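Local structure of SusD homolog (Bacteroides thetaiotaomicron, 4MRU) at residues Arg114-Gln119 with His200-Arg205; Tyr125-Tyr130 with Asn481-Glu486; Tyr212-Ala217 with His499-Arg504; Gly450-Thr455 with Gly493-Thr498. The protein probably binds mucin O-glycans as a SusD-like outer-membrane lipoprotein, a glycan-capturing partner in nutrient uptake. All blocks are in the same frame, centred on the assembly; numbering follows the deposited sequence. Where two conformers were deposited one is given.

Interaction 1. Residues Arg114-Gln119 with His200-Arg205. With EDO (1,2-ethanediol), chain E; EDO (1,2-ethanediol), chain F.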
# COMPACT_ATOMS: atom_id res chain seq x y z
N ARG A 114 -8.89 -5.70 12.40
CA ARG A 114 -7.71 -6.53 12.58
C ARG A 114 -7.22 -7.10 11.23
O ARG A 114 -6.02 -7.11 10.94
CB ARG A 114 -7.98 -7.63 13.56
CG ARG A 114 -6.89 -8.69 13.59
CD ARG A 114 -7.10 -9.54 14.82
NE ARG A 114 -6.27 -10.73 14.83
CZ ARG A 114 -6.65 -11.93 14.42
NH1 ARG A 114 -7.87 -12.16 13.91
NH2 ARG A 114 -5.80 -12.93 14.54
N VAL A 115 -8.14 -7.60 10.41
CA VAL A 115 -7.76 -8.07 9.11
C VAL A 115 -7.11 -6.92 8.32
O VAL A 115 -6.09 -7.10 7.67
CB VAL A 115 -8.96 -8.62 8.32
CG1 VAL A 115 -8.58 -8.85 6.88
CG2 VAL A 115 -9.48 -9.90 8.97
N THR A 116 -7.73 -5.75 8.33
CA THR A 116 -7.22 -4.64 7.54
C THR A 116 -5.77 -4.27 7.96
O THR A 116 -4.93 -4.02 7.13
CB THR A 116 -8.17 -3.43 7.68
OG1 THR A 116 -9.49 -3.82 7.28
CG2 THR A 116 -7.70 -2.25 6.84
N ILE A 117 -5.51 -4.21 9.26
CA ILE A 117 -4.18 -3.90 9.78
C ILE A 117 -3.17 -4.96 9.34
O ILE A 117 -2.09 -4.67 8.84
CB ILE A 117 -4.19 -3.87 11.32
CG1 ILE A 117 -4.98 -2.69 11.81
CG2 ILE A 117 -2.77 -3.80 11.87
CD1 ILE A 117 -5.44 -2.79 13.26
N MSE A 118 -3.56 -6.21 9.54
CA MSE A 118 -2.62 -7.30 9.41
C MSE A 118 -2.44 -7.79 7.98
O MSE A 118 -1.44 -8.46 7.68
CB MSE A 118 -3.07 -8.46 10.27
CG MSE A 118 -3.03 -8.13 11.76
SE MSE A 118 -1.18 -7.67 12.34
CE MSE A 118 -1.58 -6.80 14.07
N GLN A 119 -3.38 -7.50 7.08
CA GLN A 119 -3.15 -7.79 5.66
C GLN A 119 -1.85 -7.13 5.19
O GLN A 119 -1.03 -7.72 4.45
CB GLN A 119 -4.35 -7.35 4.80
CG GLN A 119 -4.16 -7.43 3.27
CD GLN A 119 -3.86 -6.06 2.70
OE1 GLN A 119 -4.75 -5.22 2.59
NE2 GLN A 119 -2.61 -5.81 2.36
N HIS A 200 -16.01 -5.68 1.20
CA HIS A 200 -16.00 -6.34 -0.12
C HIS A 200 -14.85 -5.88 -1.02
O HIS A 200 -14.29 -6.66 -1.80
CB HIS A 200 -17.33 -6.14 -0.81
CG HIS A 200 -18.48 -6.69 -0.03
ND1 HIS A 200 -19.72 -6.06 0.02
CD2 HIS A 200 -18.57 -7.75 0.80
CE1 HIS A 200 -20.52 -6.76 0.79
NE2 HIS A 200 -19.84 -7.77 1.30
N SER A 201 -14.51 -4.61 -0.94
CA SER A 201 -13.40 -4.07 -1.67
C SER A 201 -12.06 -4.70 -1.19
O SER A 201 -11.22 -5.04 -1.97
CB SER A 201 -13.38 -2.54 -1.56
OG SER A 201 -14.63 -1.99 -1.95
N LEU A 202 -11.91 -4.85 0.12
CA LEU A 202 -10.72 -5.50 0.67
C LEU A 202 -10.66 -6.96 0.25
O LEU A 202 -9.57 -7.44 -0.06
CB LEU A 202 -10.75 -5.43 2.18
CG LEU A 202 -9.56 -5.94 2.98
CD1 LEU A 202 -8.29 -5.24 2.54
CD2 LEU A 202 -9.81 -5.72 4.47
N GLN A 203 -11.79 -7.67 0.26
CA GLN A 203 -11.83 -9.05 -0.26
C GLN A 203 -11.36 -9.09 -1.72
O GLN A 203 -10.61 -9.98 -2.11
CB GLN A 203 -13.21 -9.64 -0.19
CG GLN A 203 -13.72 -9.93 1.21
CD GLN A 203 -15.23 -10.26 1.22
OE1 GLN A 203 -16.03 -9.62 0.53
NE2 GLN A 203 -15.60 -11.27 2.01
N LEU A 204 -11.78 -8.12 -2.51
CA LEU A 204 -11.36 -8.02 -3.91
C LEU A 204 -9.84 -7.81 -4.04
O LEU A 204 -9.17 -8.46 -4.84
CB LEU A 204 -12.12 -6.89 -4.58
CG LEU A 204 -11.77 -6.59 -6.05
CD1 LEU A 204 -11.97 -7.82 -6.92
CD2 LEU A 204 -12.60 -5.44 -6.55
N ARG A 205 -9.31 -6.89 -3.24
CA ARG A 205 -7.88 -6.60 -3.25
C ARG A 205 -7.07 -7.86 -2.90
O ARG A 205 -6.14 -8.21 -3.58
CB ARG A 205 -7.57 -5.52 -2.24
CG ARG A 205 -6.10 -5.16 -2.18
CD ARG A 205 -5.75 -4.41 -0.89
NE ARG A 205 -5.91 -2.97 -1.06
CZ ARG A 205 -5.74 -2.09 -0.07
NH1 ARG A 205 -5.42 -2.52 1.15
NH2 ARG A 205 -5.89 -0.79 -0.31
C1 EDO E . -18.97 -12.38 1.21
O1 EDO E . -18.45 -11.63 2.30
C2 EDO E . -19.20 -11.44 0.06
O2 EDO E . -17.92 -11.17 -0.49
C1 EDO F . -5.65 -0.54 3.87
O1 EDO F . -4.47 -1.30 3.61
C2 EDO F . -5.22 0.86 3.57
O2 EDO F . -4.91 0.82 2.19

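Interaction 2. Residues Tyr125-Tyr130 with Asn481-Glu486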
# COMPACT_ATOMS: atom_id res chain seq x y z
N TYR A 125 6.04 -9.23 5.25
CA TYR A 125 6.96 -10.24 5.85
C TYR A 125 6.79 -11.64 5.35
O TYR A 125 7.75 -12.40 5.34
CB TYR A 125 6.80 -10.28 7.37
CG TYR A 125 7.26 -8.99 8.01
CD1 TYR A 125 8.60 -8.76 8.28
CD2 TYR A 125 6.37 -8.01 8.33
CE1 TYR A 125 9.04 -7.56 8.80
CE2 TYR A 125 6.79 -6.82 8.90
CZ TYR A 125 8.12 -6.60 9.14
OH TYR A 125 8.53 -5.42 9.73
N GLY A 126 5.57 -11.98 4.95
CA GLY A 126 5.23 -13.38 4.70
C GLY A 126 4.56 -13.97 5.94
O GLY A 126 3.55 -13.43 6.46
N PRO A 127 5.16 -15.03 6.49
CA PRO A 127 4.63 -15.60 7.76
C PRO A 127 4.71 -14.61 8.88
O PRO A 127 5.71 -13.87 8.98
CB PRO A 127 5.55 -16.77 8.07
CG PRO A 127 6.12 -17.11 6.73
CD PRO A 127 6.29 -15.82 6.02
N ILE A 128 3.61 -14.53 9.63
CA ILE A 128 3.45 -13.68 10.79
C ILE A 128 2.61 -14.40 11.84
O ILE A 128 1.78 -15.25 11.51
CB ILE A 128 2.72 -12.34 10.49
CG1 ILE A 128 1.35 -12.55 9.86
CG2 ILE A 128 3.52 -11.44 9.55
CD1 ILE A 128 0.46 -11.34 10.03
N PRO A 129 2.80 -14.02 13.10
CA PRO A 129 1.86 -14.38 14.15
C PRO A 129 0.50 -13.79 13.84
O PRO A 129 0.43 -12.67 13.41
CB PRO A 129 2.44 -13.73 15.40
CG PRO A 129 3.84 -13.35 15.05
CD PRO A 129 3.87 -13.13 13.58
N TYR A 130 -0.54 -14.60 13.91
CA TYR A 130 -1.86 -14.18 13.58
C TYR A 130 -2.88 -15.05 14.36
O TYR A 130 -3.36 -14.62 15.38
CB TYR A 130 -2.13 -14.26 12.06
CG TYR A 130 -3.45 -13.55 11.71
CD1 TYR A 130 -3.57 -12.17 11.80
CD2 TYR A 130 -4.55 -14.26 11.27
CE1 TYR A 130 -4.77 -11.51 11.48
CE2 TYR A 130 -5.73 -13.62 10.92
CZ TYR A 130 -5.84 -12.26 11.06
OH TYR A 130 -7.01 -11.62 10.77
N ASN A 481 11.70 -21.29 8.49
CA ASN A 481 11.50 -22.53 7.75
C ASN A 481 10.24 -22.56 6.90
O ASN A 481 10.30 -23.00 5.76
CB ASN A 481 11.56 -23.75 8.71
CG ASN A 481 12.99 -24.03 9.16
OD1 ASN A 481 13.95 -23.54 8.58
ND2 ASN A 481 13.13 -24.77 10.24
N VAL A 482 9.14 -22.00 7.43
CA VAL A 482 7.89 -21.84 6.71
C VAL A 482 8.03 -20.84 5.57
O VAL A 482 7.59 -21.14 4.47
CB VAL A 482 6.73 -21.41 7.66
CG1 VAL A 482 5.48 -21.06 6.89
CG2 VAL A 482 6.44 -22.55 8.64
N LEU A 483 8.70 -19.71 5.80
CA LEU A 483 9.00 -18.76 4.73
C LEU A 483 9.75 -19.41 3.58
O LEU A 483 9.37 -19.25 2.41
CB LEU A 483 9.82 -17.61 5.31
CG LEU A 483 10.38 -16.56 4.36
CD1 LEU A 483 9.27 -15.64 3.87
CD2 LEU A 483 11.43 -15.73 5.07
N ILE A 484 10.79 -20.18 3.92
CA ILE A 484 11.57 -20.92 2.90
C ILE A 484 10.72 -21.92 2.12
O ILE A 484 10.76 -21.91 0.88
CB ILE A 484 12.78 -21.61 3.52
CG1 ILE A 484 13.78 -20.57 4.10
CG2 ILE A 484 13.50 -22.50 2.51
CD1 ILE A 484 14.83 -21.17 4.99
N LYS A 485 9.90 -22.72 2.81
CA LYS A 485 9.08 -23.72 2.17
C LYS A 485 7.98 -23.13 1.26
O LYS A 485 7.70 -23.68 0.19
CB LYS A 485 8.43 -24.63 3.23
CG LYS A 485 9.35 -25.72 3.76
CD LYS A 485 8.65 -26.69 4.72
CE LYS A 485 7.85 -27.76 3.96
NZ LYS A 485 7.37 -28.90 4.79
N GLU A 486 7.37 -22.03 1.71
CA GLU A 486 6.34 -21.32 0.95
C GLU A 486 6.83 -20.53 -0.26
O GLU A 486 6.00 -20.10 -1.06
CB GLU A 486 5.66 -20.25 1.81
CG GLU A 486 4.70 -20.71 2.85
CD GLU A 486 3.78 -19.56 3.29
OE1 GLU A 486 4.23 -18.54 3.90
OE2 GLU A 486 2.58 -19.73 3.04

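Interaction 3. Residues Tyr212-Ala217 with His499-Arg504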
# COMPACT_ATOMS: atom_id res chain seq x y z
N TYR A 212 -1.50 -15.47 -8.74
CA TYR A 212 -0.40 -16.29 -9.23
C TYR A 212 -0.13 -17.52 -8.35
O TYR A 212 0.86 -18.22 -8.59
CB TYR A 212 0.89 -15.44 -9.38
CG TYR A 212 0.75 -14.35 -10.42
CD1 TYR A 212 0.68 -14.67 -11.77
CD2 TYR A 212 0.76 -12.99 -10.07
CE1 TYR A 212 0.57 -13.68 -12.73
CE2 TYR A 212 0.65 -12.01 -11.03
CZ TYR A 212 0.58 -12.37 -12.37
OH TYR A 212 0.46 -11.39 -13.32
N THR A 213 -1.01 -17.82 -7.38
CA THR A 213 -0.82 -18.96 -6.48
C THR A 213 -1.72 -20.12 -6.84
O THR A 213 -2.51 -20.01 -7.75
CB THR A 213 -1.17 -18.62 -5.03
OG1 THR A 213 -2.58 -18.36 -4.92
CG2 THR A 213 -0.37 -17.42 -4.56
N ASP A 214 -1.60 -21.23 -6.12
CA ASP A 214 -2.47 -22.40 -6.31
C ASP A 214 -3.86 -22.20 -5.68
O ASP A 214 -4.69 -23.10 -5.68
CB ASP A 214 -1.77 -23.69 -5.79
CG ASP A 214 -1.67 -23.78 -4.26
OD1 ASP A 214 -2.02 -22.82 -3.53
OD2 ASP A 214 -1.22 -24.84 -3.77
N MSE A 215 -4.11 -21.00 -5.17
CA MSE A 215 -5.42 -20.66 -4.68
C MSE A 215 -6.12 -19.74 -5.63
O MSE A 215 -7.12 -19.11 -5.25
CB MSE A 215 -5.25 -19.96 -3.34
CG MSE A 215 -4.59 -20.87 -2.29
SE MSE A 215 -5.69 -22.39 -1.69
CE MSE A 215 -4.73 -23.81 -2.65
N ALA A 216 -5.63 -19.65 -6.87
CA ALA A 216 -6.21 -18.69 -7.84
C ALA A 216 -7.71 -18.94 -8.14
O ALA A 216 -8.47 -17.98 -8.33
CB ALA A 216 -5.43 -18.65 -9.15
N ALA A 217 -8.12 -20.20 -8.18
CA ALA A 217 -9.53 -20.49 -8.47
C ALA A 217 -10.39 -19.97 -7.34
O ALA A 217 -11.42 -19.26 -7.60
CB ALA A 217 -9.77 -21.99 -8.69
N HIS A 499 11.17 -14.36 -1.68
CA HIS A 499 9.80 -14.02 -2.05
C HIS A 499 8.83 -14.50 -0.97
O HIS A 499 8.93 -15.64 -0.48
CB HIS A 499 9.40 -14.64 -3.40
CG HIS A 499 10.07 -14.03 -4.60
ND1 HIS A 499 9.51 -14.08 -5.85
CD2 HIS A 499 11.24 -13.35 -4.73
CE1 HIS A 499 10.31 -13.46 -6.71
NE2 HIS A 499 11.36 -13.01 -6.06
N VAL A 500 7.83 -13.70 -0.69
CA VAL A 500 6.67 -14.16 0.08
C VAL A 500 5.83 -15.09 -0.79
O VAL A 500 5.94 -15.07 -2.03
CB VAL A 500 5.81 -12.99 0.67
CG1 VAL A 500 6.70 -12.02 1.48
CG2 VAL A 500 5.08 -12.26 -0.41
N TRP A 501 4.92 -15.83 -0.15
CA TRP A 501 4.18 -16.91 -0.83
C TRP A 501 3.41 -16.45 -2.08
O TRP A 501 3.43 -17.15 -3.07
CB TRP A 501 3.24 -17.61 0.16
CG TRP A 501 2.25 -18.54 -0.48
CD1 TRP A 501 2.50 -19.76 -1.03
CD2 TRP A 501 0.85 -18.31 -0.61
NE1 TRP A 501 1.33 -20.30 -1.52
CE2 TRP A 501 0.31 -19.41 -1.30
CE3 TRP A 501 0.00 -17.27 -0.23
CZ2 TRP A 501 -1.05 -19.51 -1.57
CZ3 TRP A 501 -1.36 -17.37 -0.54
CH2 TRP A 501 -1.86 -18.49 -1.19
N TRP A 502 2.74 -15.31 -2.06
CA TRP A 502 1.97 -14.92 -3.24
C TRP A 502 2.84 -14.37 -4.40
O TRP A 502 2.30 -14.16 -5.47
CB TRP A 502 0.85 -13.92 -2.92
CG TRP A 502 1.19 -12.67 -2.10
CD1 TRP A 502 0.77 -12.42 -0.85
CD2 TRP A 502 1.92 -11.51 -2.51
NE1 TRP A 502 1.21 -11.21 -0.43
CE2 TRP A 502 1.95 -10.64 -1.43
CE3 TRP A 502 2.60 -11.16 -3.67
CZ2 TRP A 502 2.59 -9.42 -1.47
CZ3 TRP A 502 3.25 -9.93 -3.71
CH2 TRP A 502 3.26 -9.09 -2.61
N ASP A 503 4.12 -14.09 -4.16
CA ASP A 503 5.00 -13.45 -5.15
C ASP A 503 5.60 -14.53 -6.02
O ASP A 503 6.73 -15.03 -5.77
CB ASP A 503 6.06 -12.60 -4.44
CG ASP A 503 7.00 -11.89 -5.40
OD1 ASP A 503 6.79 -12.02 -6.63
OD2 ASP A 503 7.95 -11.22 -4.89
N ARG A 504 4.81 -14.96 -6.99
CA ARG A 504 5.15 -16.15 -7.79
C ARG A 504 5.13 -15.90 -9.28
O ARG A 504 5.38 -16.79 -10.05
CB ARG A 504 4.17 -17.29 -7.49
CG ARG A 504 3.97 -17.59 -6.02
CD ARG A 504 3.24 -18.93 -5.80
NE ARG A 504 4.20 -20.04 -5.73
CZ ARG A 504 4.89 -20.39 -4.64
NH1 ARG A 504 4.78 -19.72 -3.49
NH2 ARG A 504 5.74 -21.38 -4.70
O HOH W 1 -0.28 -14.06 -6.59

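Interaction 4. Residues Gly450-Thr455 with Gly493-Thr498. With EDO (1,2-ethanediol), chain D.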
# COMPACT_ATOMS: atom_id res chain seq x y z
N GLY A 450 22.12 -4.09 0.22
CA GLY A 450 21.35 -5.23 0.72
C GLY A 450 22.12 -6.54 0.89
O GLY A 450 23.18 -6.75 0.30
N ARG A 451 21.57 -7.41 1.75
CA ARG A 451 22.09 -8.74 1.96
C ARG A 451 21.18 -9.72 1.24
O ARG A 451 20.00 -9.85 1.60
CB ARG A 451 22.14 -9.07 3.46
CG ARG A 451 23.05 -10.25 3.72
CD ARG A 451 22.45 -11.31 4.62
NE ARG A 451 23.26 -12.53 4.53
CZ ARG A 451 24.40 -12.74 5.19
NH1 ARG A 451 24.88 -11.84 6.05
NH2 ARG A 451 25.04 -13.88 5.02
N ASN A 452 21.69 -10.35 0.18
CA ASN A 452 20.92 -11.21 -0.74
C ASN A 452 19.73 -10.51 -1.41
O ASN A 452 18.77 -11.18 -1.78
CB ASN A 452 20.41 -12.47 -0.04
CG ASN A 452 21.54 -13.31 0.50
OD1 ASN A 452 21.91 -13.20 1.66
ND2 ASN A 452 22.13 -14.09 -0.37
N VAL A 453 19.85 -9.20 -1.65
CA VAL A 453 18.87 -8.42 -2.39
C VAL A 453 19.48 -7.99 -3.72
O VAL A 453 20.58 -7.40 -3.76
CB VAL A 453 18.44 -7.16 -1.61
CG1 VAL A 453 17.31 -6.43 -2.34
CG2 VAL A 453 18.03 -7.53 -0.19
N SER A 454 18.78 -8.29 -4.81
CA SER A 454 19.29 -7.96 -6.15
C SER A 454 18.85 -6.57 -6.57
O SER A 454 17.72 -6.10 -6.31
CB SER A 454 18.82 -9.00 -7.19
OG SER A 454 17.53 -8.65 -7.67
N THR A 455 19.73 -5.87 -7.28
CA THR A 455 19.33 -4.56 -7.80
C THR A 455 18.20 -4.66 -8.85
O THR A 455 17.32 -3.80 -8.94
CB THR A 455 20.53 -3.86 -8.40
OG1 THR A 455 21.50 -3.65 -7.37
CG2 THR A 455 20.12 -2.49 -9.04
N GLY A 493 16.87 -17.32 3.06
CA GLY A 493 16.00 -17.37 4.23
C GLY A 493 15.46 -16.00 4.57
O GLY A 493 14.83 -15.35 3.71
N ASP A 494 15.68 -15.55 5.81
CA ASP A 494 15.10 -14.28 6.28
C ASP A 494 15.92 -13.11 5.74
O ASP A 494 16.68 -12.49 6.47
CB ASP A 494 15.01 -14.23 7.80
CG ASP A 494 14.42 -12.94 8.33
OD1 ASP A 494 13.56 -12.32 7.66
OD2 ASP A 494 14.76 -12.58 9.49
N THR A 495 15.73 -12.83 4.46
CA THR A 495 16.35 -11.70 3.80
C THR A 495 15.32 -10.93 2.99
O THR A 495 14.26 -11.42 2.67
CB THR A 495 17.42 -12.15 2.84
OG1 THR A 495 16.82 -12.79 1.68
CG2 THR A 495 18.39 -13.14 3.50
N GLY A 496 15.72 -9.75 2.56
CA GLY A 496 14.93 -8.96 1.66
C GLY A 496 14.78 -9.56 0.25
O GLY A 496 13.96 -9.06 -0.51
N GLY A 497 15.59 -10.55 -0.12
CA GLY A 497 15.49 -11.16 -1.43
C GLY A 497 14.49 -12.30 -1.58
O GLY A 497 14.05 -12.65 -2.69
N THR A 498 14.10 -12.88 -0.46
CA THR A 498 13.27 -14.06 -0.46
C THR A 498 11.83 -13.64 -0.77
O THR A 498 11.35 -12.69 -0.19
CB THR A 498 13.37 -14.77 0.90
OG1 THR A 498 14.67 -15.34 1.03
CG2 THR A 498 12.34 -15.88 1.02
C1 EDO D . 23.36 -9.04 -6.53
O1 EDO D . 23.57 -9.49 -7.89
C2 EDO D . 23.04 -7.54 -6.41
O2 EDO D . 22.23 -6.97 -7.49
O HOH W 2 18.34 -8.88 3.52

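Interaction 1. Residues Arg114-Gln119 with His200-Arg205
Arg-205 reaches from helix 192-209 to Gln-119 on helix 104-125. CG stands anti to the backbone N (chi1 180°), carrying the chain from CB toward the neighbouring helix. CD passes 3.7 Å from Gln-119 OE1. A bend at chi3 then swings the guanidinium round: NE faces Glu-329 in a salt bridge, while NH1 donates to Gln-119 OE1 at 3.1 Å (N-H...O 153°). That oxygen lies in the guanidinium plane and accepts on a lone pair, although the amide itself stands at a right angle to the guanidinium. At the tip, NH1 and NH2 each donate to one hydroxyl of an ethanediol, probably from the crystallisation liquor. The other end of the amide is held as well, since Gln-119 NE2 bonds Asp-123.

Beside this polar pair Leu-202 packs between the helices. Its CD2 lies 3.4 Å from Thr-116 OG1, which is hydrogen-bonded to Leu-112 O, and 4.1 Å from Val-115 CG1; CD1 lies 3.5 Å from Gln-119 OE1. The local axes run in the same general direction, 11.6 Å apart and inclined by 30°, within the helical, TPR-like SusD fold, spaced widely enough that long side chains must span them. The buried arginine charge is thus probably balanced by Glu-329, with Gln-119 helping to fix the turn of its guanidinium without adding charge.

Interaction 2. Residues Tyr125-Tyr130 with Asn481-Glu486
Pro-127 presses the outer edge of its ring against helix 473-486, where Val-482, Leu-483 and Glu-486 receive it. The ring is puckered C-gamma exo, and CG does much of the touching: it lies 4.0 Å from Val-482 CG1 and 3.7 Å from Glu-486 OE1. CD meets Leu-483 CD1 at 3.7 Å, the leucine side chain crossing the proline at about a right angle. The helix backbone itself places Leu-483 CB against the ring; with CG anti to the backbone N (chi1 174°), the branch beyond is directed so that CD1 passes Pro-127 CD and comes within 3.9 Å of Tyr-125 O. Glu-486 takes another course: its CG is anti to the carbonyl carbon (chi1 -74°) and the chain runs out extended, sliding past the proline in the opposite direction. Its carboxylate is bonded by the backbone N atoms of Gln-152 and Lys-153, at the start of helix 152-173.

Gly-126 makes the turn that delivers the proline. It is the first residue to leave helix 104-125, its phi is positive (96°), and a CB here would run into the carbonyl O of Tyr-125 and into Pro-127 CD. An alanine in place of Pro-127 would lack CG and CD, and is likely to open a gap between Leu-483 and Glu-486 and leave the loop freer to move. The contact is therefore apolar in substance, with a carboxylate at its border that is bound elsewhere; the amides at that helix start would probably stabilise its negative charge.

Interaction 3. Residues Tyr212-Ala217 with His499-Arg504
Thr-213 sits on the six-membered ring of Trp-501 in a CH-pi contact: CG2 lies 3.8 Å from the ring centroid, 14° off the normal, and CB is 3.6 Å from CZ2. The methyl also packs against Trp-502, 3.7 Å from its CA. At the edge of the Trp-501 ring, near its plane, come Met-215 CG and Asp-214 OD1, though both residues have two conformers and these approaches are less certain.

The aliphatic part of Arg-504 adds van der Waals contact: its CB lies 3.6 Å from the carbonyl O of Tyr-212. Its CD makes an apolar approach to the Thr-213 methyl before the chain, bent at chi3, folds back on its own segment.

Two turns shape the facing surfaces. Thr-213 opens a type I turn to Ala-216 that leads into helix 216-229, and its OG1, wedged between backbone N and carbonyl carbon (chi1 66°), accepts from Met-215 N at 3.1 Å in an ST turn; the same oxygen is bonded to Leu-210 O. That torsion also puts CG2 over the indole. In this TPR-like, mainly helical fold a second type I turn, Val-500 to Asp-503, puts the Trp-501 ring against the residues before helix 216-229 and sends the Trp-502 indole away toward helix 427-437.

Direct polar bonds stay within a segment or go to outside partners. Arg-504 NH1 donates to Trp-501 O at 2.9 Å, in the carbonyl plane on a lone pair (N-H...O 162°), and also to Glu-486 O. Trp-502 NE1 is bonded to Asp-123 OD1. The segments themselves are linked by a water that accepts from Tyr-212 N at 2.8 Å and donates to Trp-502 O.

Interaction 4. Residues Gly450-Thr455 with Gly493-Thr498
The flat carboxamide of Asn-452 meets Thr-495 at its oxygen end: OD1 lies 4.0 Å from CG2, the methyl approaching from well out of the amide plane. Two loops are joined here, and the 493-498 one is folded as a type I turn from Thr-495 to Thr-498 with an ST turn inside it. Asn-452 OD1 also takes a weak bond from Arg-451 NE. A second flat group, the peptide carbonyl of Asn-452, points its O at Gly-497 CA in a 3.3 Å CA-H...O contact, so close that a CB on Gly-497 would clash with it. Thr-495 OG1 stands between its backbone N and carbonyl carbon (chi1 71°), accepts from Gly-497 N at 3.1 Å and is bonded to Gln-491 O. Val-453 CG2 rests against the Gly-496 to Gly-497 peptide, 3.9 Å from Gly-496 C. A valine in place of Thr-495 would lack the hydroxyl, and Gly-497 N and Gln-491 O would probably lose their mate, leaving the turn less firmly set under Asn-452. One water ties the backbones together, donating to Arg-451 O at 2.7 Å and accepting from Gly-496 N at 2.9 Å.

Interaction 1 lies deepest, about 11 Å from the chain centre to its own, and joins two helices; the others, 18 to 21 Å out, involve loops. Interactions 1, 2 and 4 are nevertheless buried, 4 with exposed Arg-451 and Asn-452 at its border, whereas 3 is partly exposed. Interactions 1 and 2 share helix 104-125 or the turn leaving it, and touch where Tyr-130 packs on Val-115. The tail after helix 473-486 serves interactions 3 and 4: 493-498 runs straight into 499-504. Val-500 packs on Gly-126, and Leu-483 on Gly-493 and Thr-498. Away from the chain's centre, direct side-chain bonding across the contact gives way to proline packing, CH-pi contact and backbone-bridging water.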